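Local coordinates for protein lipase (Acinetobacter baumannii, PDB 4OPM) that probably hydrolyses the ester bonds of lipids such as triacylglycerols, as a putative lipase of the alpha/beta hydrolase fold, at residues S93-V105 and I125-T137. Numbering follows the deposited sequence. Where two conformers were deposited one is given.
Sequences SVPNLAEKLRRFV and IALLYAGQYPFET
Ile125 and Tyr129, one turn apart on helix 125-132, enter helix 94-105 as knobs into holes. Branched Ile125 fills a hollow among Val94, Leu97, Ala98 and Leu101: its CD1 meets Leu97 CD1 at 4.0 Å, while CG2 points to Leu101 CD2. Tyr129 sits among Ala98, Leu101, Arg102 and Val105, long enough to carry its OH to Arg102. Ala98, whose CA is nearest to that of Ile125, is small enough to suit the approach of the axes (9.1 Å, crossing at -63°), and Leu128 CD2 lies 3.9 Å from Ala98 CB.

Arg102 supplies the direct polar contacts. With CG anti to the backbone N (chi1 176°) and a bend at chi2, its chain crosses one face of the Tyr133 ring and passes the edge of Tyr129, while Tyr133 CD2 rests over the Tyr129 face. Arg102 CG lies 3.7 Å from the Tyr133 centroid, in a CH-pi contact. The guanidinium plane is turned 75° from the Tyr129 ring; Arg102 NH1 donates to Tyr129 OH at 3.0 Å, giving the hydroxyl of buried Tyr129 a polar partner. In one of two conformers, Glu136 CG covers a guanidinium face and Glu136 OE1 makes a long, doubtful salt bridge to Arg102 NH2 (3.6 Å).

Two waters bridge the outer side. One donates to Pro95 O and accepts from Gln132 NE2; the other links Tyr133 OH to Arg103 NH1, also salt-bridged to Glu99 OE2 of its own helix.

Both helices pack beside strand 46-50 of the alpha/beta hydrolase fold, and helix 121-132 begins within the probable nucleophile elbow, which Ile125 touches. An apolar seam near that elbow thus gives way to an arginine with methylenes on an aromatic face and an N-H on a phenol oxygen.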
ATOM      1  N   SER A  93       6.905  12.943   5.531  1.00 23.02           N
ATOM      2  CA  SER A  93       6.230  13.462   4.336  1.00 22.32           C
ATOM      3  C   SER A  93       6.291  12.459   3.189  1.00 24.72           C
ATOM      4  O   SER A  93       7.258  11.695   3.101  1.00 24.19           O
ATOM      5  CB  SER A  93       6.853  14.784   3.900  1.00 25.66           C
ATOM      6  OG  SER A  93       8.108  14.572   3.274  1.00 29.29           O
ATOM      7  N   VAL A  94       5.270  12.462   2.307  1.00 21.34           N
ATOM      8  CA  VAL A  94       5.207  11.580   1.127  1.00 21.72           C
ATOM      9  C   VAL A  94       6.499  11.771   0.266  1.00 24.21           C
ATOM     10  O   VAL A  94       7.112  10.753  -0.059  1.00 22.58           O
ATOM     11  CB  VAL A  94       3.891  11.758   0.319  1.00 26.35           C
ATOM     12  CG1 VAL A  94       3.922  10.989  -1.006  1.00 26.57           C
ATOM     13  CG2 VAL A  94       2.698  11.314   1.157  1.00 25.89           C
ATOM     14  N   PRO A  95       6.984  13.013  -0.034  1.00 22.57           N
ATOM     15  CA  PRO A  95       8.255  13.145  -0.776  1.00 21.98           C
ATOM     16  C   PRO A  95       9.428  12.415  -0.103  1.00 24.39           C
ATOM     17  O   PRO A  95      10.212  11.782  -0.809  1.00 24.55           O
ATOM     18  CB  PRO A  95       8.498  14.668  -0.799  1.00 24.47           C
ATOM     19  CG  PRO A  95       7.127  15.254  -0.720  1.00 29.97           C
ATOM     20  CD  PRO A  95       6.395  14.349   0.231  1.00 25.27           C
ATOM     21  N   ASN A  96       9.546  12.483   1.244  1.00 19.98           N
ATOM     22  CA  ASN A  96      10.643  11.799   1.949  1.00 20.45           C
ATOM     23  C   ASN A  96      10.439  10.280   1.938  1.00 22.57           C
ATOM     24  O   ASN A  96      11.406   9.538   1.784  1.00 22.06           O
ATOM     25  CB  ASN A  96      10.837  12.299   3.385  1.00 20.86           C
ATOM     26  CG  ASN A  96      12.164  11.861   3.956  1.00 29.00           C
ATOM     27  OD1 ASN A  96      13.195  11.945   3.286  1.00 24.77           O
ATOM     28  ND2 ASN A  96      12.171  11.310   5.177  1.00 23.41           N
ATOM     29  N   LEU A  97       9.189   9.814   2.051  1.00 18.75           N
ATOM     30  CA  LEU A  97       8.920   8.374   1.992  1.00 18.67           C
ATOM     31  C   LEU A  97       9.317   7.820   0.612  1.00 23.17           C
ATOM     32  O   LEU A  97       9.979   6.789   0.550  1.00 22.93           O
ATOM     33  CB  LEU A  97       7.440   8.062   2.325  1.00 18.34           C
ATOM     34  CG  LEU A  97       6.980   8.423   3.746  1.00 23.04           C
ATOM     35  CD1 LEU A  97       5.483   8.211   3.908  1.00 23.11           C
ATOM     36  CD2 LEU A  97       7.747   7.648   4.816  1.00 23.85           C
ATOM     37  N   ALA A  98       8.992   8.546  -0.483  1.00 21.56           N
ATOM     38  CA  ALA A  98       9.334   8.106  -1.843  1.00 20.64           C
ATOM     39  C   ALA A  98      10.865   8.083  -2.064  1.00 23.28           C
ATOM     40  O   ALA A  98      11.397   7.100  -2.602  1.00 21.28           O
ATOM     41  CB  ALA A  98       8.663   9.002  -2.870  1.00 21.27           C
ATOM     42  N   GLU A  99      11.567   9.139  -1.616  1.00 20.12           N
ATOM     43  CA  GLU A  99      13.018   9.226  -1.766  1.00 19.75           C
ATOM     44  C   GLU A  99      13.696   8.147  -0.908  1.00 23.17           C
ATOM     45  O   GLU A  99      14.624   7.511  -1.391  1.00 23.09           O
ATOM     46  CB  GLU A  99      13.534  10.629  -1.409  1.00 21.21           C
ATOM     47  CG  GLU A  99      15.023  10.813  -1.684  1.00 26.68           C
ATOM     48  CD  GLU A  99      15.962  10.460  -0.545  1.00 43.50           C
ATOM     49  OE1 GLU A  99      15.513  10.457   0.622  1.00 35.66           O
ATOM     50  OE2 GLU A  99      17.154  10.187  -0.818  1.00 36.44           O
ATOM     51  N   LYS A 100      13.241   7.935   0.349  1.00 20.27           N
ATOM     52  CA  LYS A 100      13.864   6.922   1.217  1.00 20.24           C
ATOM     53  C   LYS A 100      13.549   5.508   0.700  1.00 22.64           C
ATOM     54  O   LYS A 100      14.397   4.620   0.803  1.00 22.59           O
ATOM     55  CB  LYS A 100      13.467   7.097   2.690  1.00 21.32           C
ATOM     56  CG  LYS A 100      14.029   8.375   3.328  1.00 22.67           C
ATOM     57  CD  LYS A 100      15.581   8.419   3.320  1.00 25.76           C
ATOM     58  CE  LYS A 100      16.153   9.628   4.007  1.00 26.34           C
ATOM     59  NZ  LYS A 100      15.875  10.887   3.239  1.00 24.91           N
ATOM     60  N   LEU A 101      12.372   5.313   0.074  1.00 19.25           N
ATOM     61  CA  LEU A 101      12.045   4.029  -0.533  1.00 18.16           C
ATOM     62  C   LEU A 101      13.013   3.772  -1.705  1.00 21.61           C
ATOM     63  O   LEU A 101      13.501   2.657  -1.837  1.00 19.16           O
ATOM     64  CB  LEU A 101      10.581   3.990  -0.991  1.00 17.20           C
ATOM     65  CG  LEU A 101      10.114   2.694  -1.630  1.00 20.89           C
ATOM     66  CD1 LEU A 101      10.075   1.546  -0.619  1.00 20.80           C
ATOM     67  CD2 LEU A 101       8.753   2.884  -2.284  1.00 22.89           C
ATOM     68  N   ARG A 102      13.346   4.813  -2.502  1.00 19.97           N
ATOM     69  CA  ARG A 102      14.332   4.658  -3.582  1.00 20.82           C
ATOM     70  C   ARG A 102      15.703   4.231  -3.001  1.00 22.94           C
ATOM     71  O   ARG A 102      16.349   3.333  -3.550  1.00 23.33           O
ATOM     72  CB  ARG A 102      14.467   5.948  -4.409  1.00 23.16           C
ATOM     73  CG  ARG A 102      15.544   5.896  -5.502  1.00 26.77           C
ATOM     74  CD  ARG A 102      15.222   4.896  -6.602  1.00 31.97           C
ATOM     75  NE  ARG A 102      16.370   4.689  -7.483  1.00 36.49           N
ATOM     76  CZ  ARG A 102      16.596   3.582  -8.179  1.00 48.48           C
ATOM     77  NH1 ARG A 102      15.753   2.557  -8.103  1.00 36.20           N
ATOM     78  NH2 ARG A 102      17.664   3.487  -8.957  1.00 37.92           N
ATOM     79  N   ARG A 103      16.136   4.858  -1.886  1.00 20.30           N
ATOM     80  CA  ARG A 103      17.413   4.514  -1.233  1.00 21.22           C
ATOM     81  C   ARG A 103      17.394   3.037  -0.792  1.00 23.54           C
ATOM     82  O   ARG A 103      18.405   2.338  -0.935  1.00 23.55           O
ATOM     83  CB  ARG A 103      17.720   5.432  -0.032  1.00 20.66           C
ATOM     84  CG  ARG A 103      17.845   6.927  -0.362  1.00 26.98           C
ATOM     85  CD  ARG A 103      19.132   7.317  -1.085  1.00 31.62           C
ATOM     86  NE  ARG A 103      19.095   7.036  -2.528  1.00 30.01           N
ATOM     87  CZ  ARG A 103      18.558   7.831  -3.452  1.00 43.35           C
ATOM     88  NH1 ARG A 103      17.970   8.970  -3.101  1.00 31.99           N
ATOM     89  NH2 ARG A 103      18.592   7.486  -4.731  1.00 30.61           N
ATOM     90  N   PHE A 104      16.231   2.571  -0.290  1.00 19.22           N
ATOM     91  CA  PHE A 104      16.034   1.183   0.112  1.00 18.47           C
ATOM     92  C   PHE A 104      16.162   0.246  -1.106  1.00 20.75           C
ATOM     93  O   PHE A 104      16.863  -0.750  -1.013  1.00 21.07           O
ATOM     94  CB  PHE A 104      14.668   0.986   0.804  1.00 18.65           C
ATOM     95  CG  PHE A 104      14.270  -0.470   0.922  1.00 19.08           C
ATOM     96  CD1 PHE A 104      14.838  -1.286   1.894  1.00 21.76           C
ATOM     97  CD2 PHE A 104      13.355  -1.036   0.033  1.00 20.54           C
ATOM     98  CE1 PHE A 104      14.499  -2.642   1.982  1.00 21.51           C
ATOM     99  CE2 PHE A 104      13.004  -2.391   0.128  1.00 23.17           C
ATOM    100  CZ  PHE A 104      13.587  -3.187   1.094  1.00 21.93           C
ATOM    101  N   VAL A 105      15.494   0.567  -2.234  1.00 19.66           N
ATOM    102  CA  VAL A 105      15.538  -0.230  -3.481  1.00 19.19           C
ATOM    103  C   VAL A 105      17.011  -0.365  -3.951  1.00 23.77           C
ATOM    104  O   VAL A 105      17.447  -1.459  -4.327  1.00 23.62           O
ATOM    105  CB  VAL A 105      14.625   0.374  -4.583  1.00 22.33           C
ATOM    106  CG1 VAL A 105      14.921  -0.222  -5.961  1.00 22.59           C
ATOM    107  CG2 VAL A 105      13.147   0.195  -4.225  1.00 20.30           C
ATOM    108  N   ILE A 125       2.647   7.135  -3.074  1.00 17.29           N
ATOM    109  CA  ILE A 125       4.100   6.951  -3.042  1.00 17.21           C
ATOM    110  C   ILE A 125       4.558   6.320  -4.368  1.00 20.04           C
ATOM    111  O   ILE A 125       5.536   6.796  -4.953  1.00 20.17           O
ATOM    112  CB  ILE A 125       4.521   6.104  -1.797  1.00 19.87           C
ATOM    113  CG1 ILE A 125       4.220   6.885  -0.474  1.00 19.90           C
ATOM    114  CG2 ILE A 125       6.006   5.709  -1.881  1.00 20.52           C
ATOM    115  CD1 ILE A 125       4.230   6.026   0.843  1.00 24.63           C
ATOM    116  N   ALA A 126       3.822   5.285  -4.859  1.00 17.08           N
ATOM    117  CA  ALA A 126       4.151   4.621  -6.125  1.00 17.92           C
ATOM    118  C   ALA A 126       4.135   5.628  -7.297  1.00 22.19           C
ATOM    119  O   ALA A 126       5.048   5.608  -8.121  1.00 21.81           O
ATOM    120  CB  ALA A 126       3.194   3.460  -6.389  1.00 18.01           C
ATOM    121  N   LEU A 127       3.140   6.540  -7.318  1.00 19.40           N
ATOM    122  CA  LEU A 127       2.997   7.593  -8.333  1.00 20.14           C
ATOM    123  C   LEU A 127       4.195   8.550  -8.308  1.00 24.19           C
ATOM    124  O   LEU A 127       4.775   8.843  -9.356  1.00 23.07           O
ATOM    125  CB  LEU A 127       1.680   8.373  -8.133  1.00 19.96           C
ATOM    126  CG  LEU A 127       0.408   7.665  -8.658  1.00 25.03           C
ATOM    127  CD1 LEU A 127      -0.858   8.240  -8.020  1.00 26.07           C
ATOM    128  CD2 LEU A 127       0.312   7.731 -10.170  1.00 26.88           C
ATOM    129  N   LEU A 128       4.595   9.001  -7.108  1.00 22.12           N
ATOM    130  CA  LEU A 128       5.739   9.904  -6.971  1.00 23.20           C
ATOM    131  C   LEU A 128       7.029   9.199  -7.416  1.00 25.84           C
ATOM    132  O   LEU A 128       7.836   9.786  -8.135  1.00 25.61           O
ATOM    133  CB  LEU A 128       5.848  10.415  -5.529  1.00 23.93           C
ATOM    134  CG  LEU A 128       6.622  11.713  -5.304  1.00 30.90           C
ATOM    135  CD1 LEU A 128       6.115  12.848  -6.229  1.00 31.40           C
ATOM    136  CD2 LEU A 128       6.530  12.138  -3.852  1.00 34.75           C
ATOM    137  N   TYR A 129       7.183   7.926  -7.039  1.00 20.90           N
ATOM    138  CA  TYR A 129       8.323   7.106  -7.423  1.00 20.81           C
ATOM    139  C   TYR A 129       8.400   6.963  -8.957  1.00 24.50           C
ATOM    140  O   TYR A 129       9.465   7.199  -9.529  1.00 24.25           O
ATOM    141  CB  TYR A 129       8.223   5.715  -6.758  1.00 20.62           C
ATOM    142  CG  TYR A 129       9.485   4.892  -6.885  1.00 22.19           C
ATOM    143  CD1 TYR A 129       9.791   4.225  -8.070  1.00 24.11           C
ATOM    144  CD2 TYR A 129      10.343   4.728  -5.801  1.00 22.67           C
ATOM    145  CE1 TYR A 129      10.937   3.438  -8.182  1.00 25.86           C
ATOM    146  CE2 TYR A 129      11.488   3.939  -5.899  1.00 23.88           C
ATOM    147  CZ  TYR A 129      11.777   3.289  -7.090  1.00 29.97           C
ATOM    148  OH  TYR A 129      12.912   2.524  -7.203  1.00 27.84           O
ATOM    149  N   ALA A 130       7.259   6.633  -9.612  1.00 21.50           N
ATOM    150  CA  ALA A 130       7.168   6.448 -11.064  1.00 22.25           C
ATOM    151  C   ALA A 130       7.504   7.727 -11.830  1.00 28.17           C
ATOM    152  O   ALA A 130       8.106   7.653 -12.908  1.00 28.91           O
ATOM    153  CB  ALA A 130       5.784   5.982 -11.447  1.00 22.58           C
ATOM    154  N   GLY A 131       7.126   8.872 -11.265  1.00 24.82           N
ATOM    155  CA  GLY A 131       7.394  10.180 -11.848  1.00 25.47           C
ATOM    156  C   GLY A 131       8.840  10.608 -11.691  1.00 29.50           C
ATOM    157  O   GLY A 131       9.423  11.167 -12.623  1.00 29.64           O
ATOM    158  N   GLN A 132       9.434  10.356 -10.508  1.00 25.97           N
ATOM    159  CA  GLN A 132      10.812  10.755 -10.212  1.00 26.82           C
ATOM    160  C   GLN A 132      11.835   9.775 -10.796  1.00 30.40           C
ATOM    161  O   GLN A 132      12.923  10.202 -11.166  1.00 30.50           O
ATOM    162  CB  GLN A 132      11.032  10.895  -8.694  1.00 28.57           C
ATOM    163  CG  GLN A 132      10.270  12.067  -8.051  1.00 51.08           C
ATOM    164  CD  GLN A 132      10.279  12.069  -6.533  1.00 78.04           C
ATOM    165  OE1 GLN A 132      10.456  11.040  -5.868  1.00 75.34           O
ATOM    166  NE2 GLN A 132      10.036  13.233  -5.944  1.00 72.83           N
ATOM    167  N   TYR A 133      11.492   8.471 -10.888  1.00 25.81           N
ATOM    168  CA  TYR A 133      12.400   7.426 -11.379  1.00 25.36           C
ATOM    169  C   TYR A 133      11.720   6.625 -12.540  1.00 29.12           C
ATOM    170  O   TYR A 133      11.477   5.423 -12.395  1.00 28.22           O
ATOM    171  CB  TYR A 133      12.810   6.519 -10.181  1.00 25.74           C
ATOM    172  CG  TYR A 133      13.202   7.297  -8.933  1.00 27.97           C
ATOM    173  CD1 TYR A 133      14.416   7.979  -8.861  1.00 31.05           C
ATOM    174  CD2 TYR A 133      12.345   7.379  -7.839  1.00 28.21           C
ATOM    175  CE1 TYR A 133      14.766   8.725  -7.729  1.00 31.79           C
ATOM    176  CE2 TYR A 133      12.692   8.105  -6.694  1.00 29.52           C
ATOM    177  CZ  TYR A 133      13.901   8.783  -6.646  1.00 37.42           C
ATOM    178  OH  TYR A 133      14.251   9.495  -5.511  1.00 35.90           O
ATOM    179  N   PRO A 134      11.419   7.273 -13.705  1.00 26.90           N
ATOM    180  CA  PRO A 134      10.690   6.569 -14.783  1.00 26.62           C
ATOM    181  C   PRO A 134      11.416   5.385 -15.406  1.00 32.11           C
ATOM    182  O   PRO A 134      10.763   4.393 -15.732  1.00 31.01           O
ATOM    183  CB  PRO A 134      10.463   7.662 -15.835  1.00 28.61           C
ATOM    184  CG  PRO A 134      11.514   8.689 -15.552  1.00 33.38           C
ATOM    185  CD  PRO A 134      11.637   8.693 -14.066  1.00 28.96           C
ATOM    186  N   PHE A 135      12.742   5.472 -15.572  1.00 30.43           N
ATOM    187  CA  PHE A 135      13.508   4.384 -16.181  1.00 31.19           C
ATOM    188  C   PHE A 135      13.667   3.200 -15.222  1.00 32.43           C
ATOM    189  O   PHE A 135      14.096   2.126 -15.659  1.00 33.91           O
ATOM    190  CB  PHE A 135      14.884   4.884 -16.655  1.00 34.78           C
ATOM    191  CG  PHE A 135      14.798   5.921 -17.754  1.00 38.55           C
ATOM    192  CD1 PHE A 135      14.403   5.565 -19.040  1.00 43.25           C
ATOM    193  CD2 PHE A 135      15.111   7.251 -17.502  1.00 42.47           C
ATOM    194  CE1 PHE A 135      14.315   6.527 -20.053  1.00 45.37           C
ATOM    195  CE2 PHE A 135      15.030   8.211 -18.517  1.00 46.39           C
ATOM    196  CZ  PHE A 135      14.630   7.843 -19.784  1.00 45.06           C
ATOM    197  N   GLU A 136      13.319   3.402 -13.931  1.00 25.61           N
ATOM    198  CA  GLU A 136      13.403   2.390 -12.872  0.60 24.73           C
ATOM    199  C   GLU A 136      12.038   1.745 -12.596  1.00 26.99           C
ATOM    200  O   GLU A 136      11.931   0.861 -11.741  1.00 25.90           O
ATOM    201  CB  GLU A 136      13.946   3.019 -11.568  0.60 26.15           C
ATOM    202  CG  GLU A 136      15.309   3.692 -11.682  0.60 36.54           C
ATOM    203  CD  GLU A 136      16.450   2.846 -12.214  0.60 53.65           C
ATOM    204  OE1 GLU A 136      16.544   1.654 -11.842  0.60 40.00           O
ATOM    205  OE2 GLU A 136      17.265   3.390 -12.996  0.60 53.17           O
ATOM    206  N   THR A 137      10.993   2.202 -13.296  1.00 23.54           N
ATOM    207  CA  THR A 137       9.609   1.752 -13.118  1.00 21.69           C
ATOM    208  C   THR A 137       9.130   0.994 -14.376  1.00 25.41           C
ATOM    209  O   THR A 137       8.956   1.596 -15.438  1.00 26.03           O
ATOM    210  CB  THR A 137       8.717   2.974 -12.776  1.00 24.38           C
ATOM    211  OG1 THR A 137       9.305   3.714 -11.686  1.00 21.39           O
ATOM    212  CG2 THR A 137       7.267   2.573 -12.452  1.00 23.76           C
TER
HETATM  213  O   HOH W   1      10.940  12.831  -3.110  1.00 33.81           O
HETATM  214  O   HOH W   2      16.771  10.495  -5.425  1.00 46.95           O